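Local coordinates for protein topoisomerase IV subunit A (Escherichia coli, PDB 1ZVT) that forms the DNA-cleaving subunit of a type II topoisomerase that decatenates and relaxes DNA, its C-terminal beta-pinwheel domain probably binding DNA and tuning substrate choice, at residues D51-Y57 with L78-P82. Residues are numbered along the deposited sequence; the frame is centred on the assembly and turned at random.
Sequences DSTGRSY and LTLPP
Tyr57 lies along the loop 78-82 and touches four of its residues, Leu78 to Pro81, joining a hairpin of one beta-pinwheel blade to the connection that runs on to strand 86-90 of the same four-stranded sheet. With CG swung anti to its carbonyl carbon (chi1 -52°), the tyrosine starts outward from the backbone with CB against Leu78 CD2 at 3.7 Å. The ring comes next: Leu78 CD1 sits over one face as a CH-pi contact, 4.3 Å from the centroid and displaced toward the rim, while Leu80 CD2 reaches CZ obliquely at 3.7 Å. Near the ring plane, the carbonyl O of Thr79 approaches the edge at CE2. At the tip, Tyr57 OH donates a 2.7 Å hydrogen bond to Asp51 OD2, meeting that oxygen on its anti side, 34° out of the carboxylate plane.

That bond ties the ring to the type I turn from Asp51 to Gly54, where strand 47-51 doubles back into 55-59. The other carboxylate oxygen, OD1, faces into the turn and accepts from Thr53 N in an Asx turn, from Thr53 OG1 at 2.7 Å and from Arg55 N. Three donors on one oxygen and the tyrosine on the other should fix the carboxylate's rotation and probably help stabilise its negative charge.

Pro81 packs against this polar group. Its CG meets Thr53 OG1 and, more loosely, CD of Arg55; the same arginine side chain runs on to hydrogen-bond the carbonyl O of Ala121 through NE. No hydrogen bond joins the two segments, which meet by packing; Thr79 OG1 is bonded elsewhere, to Arg120 NH1. The tightest approach is Pro81 CD, 3.2 Å from Asp51 OD2 and 3.5 Å from Tyr57 OH.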
ATOM      1  N   ASP A  51       5.029   8.105  -3.065  1.00 18.76           N
ATOM      2  CA  ASP A  51       6.087   8.495  -2.103  1.00 19.39           C
ATOM      3  C   ASP A  51       5.595   8.589  -0.667  1.00 19.41           C
ATOM      4  O   ASP A  51       4.390   8.451  -0.392  1.00 19.49           O
ATOM      5  CB  ASP A  51       6.878   9.755  -2.561  1.00 19.03           C
ATOM      6  CG  ASP A  51       6.139  11.078  -2.319  1.00 22.04           C
ATOM      7  OD1 ASP A  51       5.196  11.142  -1.515  1.00 23.25           O
ATOM      8  OD2 ASP A  51       6.546  12.083  -2.933  1.00 24.78           O
ATOM      9  N   SER A  52       6.550   8.792   0.249  1.00 19.01           N
ATOM     10  CA  SER A  52       6.270   8.788   1.684  1.00 20.42           C
ATOM     11  C   SER A  52       5.397   9.954   2.154  1.00 20.39           C
ATOM     12  O   SER A  52       4.934   9.948   3.307  1.00 21.67           O
ATOM     13  CB  SER A  52       7.594   8.785   2.457  1.00 19.51           C
ATOM     14  OG  SER A  52       8.393   9.848   2.021  1.00 21.67           O
ATOM     15  N   THR A  53       5.182  10.945   1.290  1.00 20.16           N
ATOM     16  CA  THR A  53       4.355  12.111   1.580  1.00 21.02           C
ATOM     17  C   THR A  53       2.941  12.004   1.009  1.00 20.34           C
ATOM     18  O   THR A  53       2.121  12.900   1.201  1.00 20.61           O
ATOM     19  CB  THR A  53       5.009  13.437   1.106  1.00 21.76           C
ATOM     20  OG1 THR A  53       4.957  13.538  -0.319  1.00 22.94           O
ATOM     21  CG2 THR A  53       6.451  13.550   1.579  1.00 22.86           C
ATOM     22  N   GLY A  54       2.669  10.895   0.337  1.00 19.77           N
ATOM     23  CA  GLY A  54       1.332  10.643  -0.223  1.00 18.97           C
ATOM     24  C   GLY A  54       1.140  11.150  -1.644  1.00 19.66           C
ATOM     25  O   GLY A  54       0.001  11.231  -2.133  1.00 20.24           O
ATOM     26  N   ARG A  55       2.241  11.489  -2.308  1.00 18.56           N
ATOM     27  CA  ARG A  55       2.171  11.891  -3.725  1.00 18.98           C
ATOM     28  C   ARG A  55       2.294  10.674  -4.633  1.00 18.26           C
ATOM     29  O   ARG A  55       2.995   9.733  -4.298  1.00 17.95           O
ATOM     30  CB  ARG A  55       3.271  12.917  -4.052  1.00 19.03           C
ATOM     31  CG  ARG A  55       3.131  14.231  -3.252  1.00 20.64           C
ATOM     32  CD  ARG A  55       4.044  15.333  -3.808  1.00 21.76           C
ATOM     33  NE  ARG A  55       3.607  15.839  -5.115  1.00 23.13           N
ATOM     34  CZ  ARG A  55       2.730  16.830  -5.306  1.00 25.74           C
ATOM     35  NH1 ARG A  55       2.123  17.426  -4.274  1.00 24.10           N
ATOM     36  NH2 ARG A  55       2.442  17.224  -6.535  1.00 24.68           N
ATOM     37  N   SER A  56       1.622  10.694  -5.788  1.00 17.48           N
ATOM     38  CA  SER A  56       1.765   9.624  -6.789  1.00 17.02           C
ATOM     39  C   SER A  56       2.325  10.161  -8.117  1.00 16.95           C
ATOM     40  O   SER A  56       2.136  11.329  -8.458  1.00 17.18           O
ATOM     41  CB  SER A  56       0.448   8.876  -7.040  1.00 18.14           C
ATOM     42  OG  SER A  56      -0.522   9.725  -7.633  1.00 21.23           O
ATOM     43  N   TYR A  57       3.008   9.282  -8.854  1.00 16.21           N
ATOM     44  CA  TYR A  57       3.732   9.657 -10.051  1.00 15.85           C
ATOM     45  C   TYR A  57       3.596   8.521 -11.037  1.00 17.40           C
ATOM     46  O   TYR A  57       3.652   7.361 -10.630  1.00 18.55           O
ATOM     47  CB  TYR A  57       5.223   9.809  -9.759  1.00 16.15           C
ATOM     48  CG  TYR A  57       5.604  10.699  -8.620  1.00 16.21           C
ATOM     49  CD1 TYR A  57       5.561  10.234  -7.304  1.00 16.67           C
ATOM     50  CD2 TYR A  57       6.083  11.993  -8.856  1.00 18.05           C
ATOM     51  CE1 TYR A  57       5.954  11.060  -6.243  1.00 16.35           C
ATOM     52  CE2 TYR A  57       6.473  12.814  -7.792  1.00 18.77           C
ATOM     53  CZ  TYR A  57       6.409  12.328  -6.508  1.00 17.54           C
ATOM     54  OH  TYR A  57       6.764  13.129  -5.450  1.00 20.00           O
ATOM     55  N   LEU A  78      11.693  11.861 -11.145  1.00 19.88           N
ATOM     56  CA  LEU A  78      10.612  12.409 -10.299  1.00 19.50           C
ATOM     57  C   LEU A  78      11.136  13.486  -9.399  1.00 20.74           C
ATOM     58  O   LEU A  78      12.270  13.394  -8.910  1.00 20.25           O
ATOM     59  CB  LEU A  78      10.019  11.307  -9.404  1.00 20.61           C
ATOM     60  CG  LEU A  78       9.683   9.961 -10.039  1.00 20.62           C
ATOM     61  CD1 LEU A  78       9.186   8.980  -8.937  1.00 19.67           C
ATOM     62  CD2 LEU A  78       8.630  10.146 -11.135  1.00 22.50           C
ATOM     63  N   THR A  79      10.294  14.493  -9.165  1.00 20.38           N
ATOM     64  CA  THR A  79      10.624  15.594  -8.260  1.00 22.36           C
ATOM     65  C   THR A  79      10.041  15.240  -6.911  1.00 23.22           C
ATOM     66  O   THR A  79       8.851  15.458  -6.665  1.00 24.42           O
ATOM     67  CB  THR A  79      10.001  16.903  -8.712  1.00 22.48           C
ATOM     68  OG1 THR A  79      10.404  17.180 -10.058  1.00 22.81           O
ATOM     69  CG2 THR A  79      10.456  18.043  -7.791  1.00 22.13           C
ATOM     70  N   LEU A  80      10.861  14.639  -6.061  1.00 24.42           N
ATOM     71  CA  LEU A  80      10.409  14.234  -4.737  1.00 25.90           C
ATOM     72  C   LEU A  80      10.539  15.382  -3.746  1.00 26.87           C
ATOM     73  O   LEU A  80      11.493  16.166  -3.834  1.00 27.42           O
ATOM     74  CB  LEU A  80      11.198  13.014  -4.262  1.00 26.44           C
ATOM     75  CG  LEU A  80      11.139  11.756  -5.143  1.00 27.54           C
ATOM     76  CD1 LEU A  80      12.032  10.654  -4.587  1.00 30.20           C
ATOM     77  CD2 LEU A  80       9.711  11.253  -5.303  1.00 27.61           C
ATOM     78  N   PRO A  81       9.576  15.498  -2.809  1.00 27.32           N
ATOM     79  CA  PRO A  81       9.709  16.457  -1.712  1.00 28.33           C
ATOM     80  C   PRO A  81      10.987  16.208  -0.905  1.00 29.27           C
ATOM     81  O   PRO A  81      11.506  15.091  -0.892  1.00 29.17           O
ATOM     82  CB  PRO A  81       8.466  16.182  -0.854  1.00 28.57           C
ATOM     83  CG  PRO A  81       7.468  15.627  -1.818  1.00 28.38           C
ATOM     84  CD  PRO A  81       8.287  14.777  -2.749  1.00 27.35           C
ATOM     85  N   PRO A  82      11.514  17.255  -0.247  1.00 30.13           N
ATOM     86  CA  PRO A  82      12.680  17.066   0.620  1.00 30.89           C
ATOM     87  C   PRO A  82      12.533  15.876   1.584  1.00 30.92           C
ATOM     88  O   PRO A  82      11.569  15.810   2.344  1.00 32.09           O
ATOM     89  CB  PRO A  82      12.750  18.386   1.403  1.00 31.10           C
ATOM     90  CG  PRO A  82      12.054  19.388   0.560  1.00 30.86           C
ATOM     91  CD  PRO A  82      11.041  18.649  -0.279  1.00 30.15           C
TER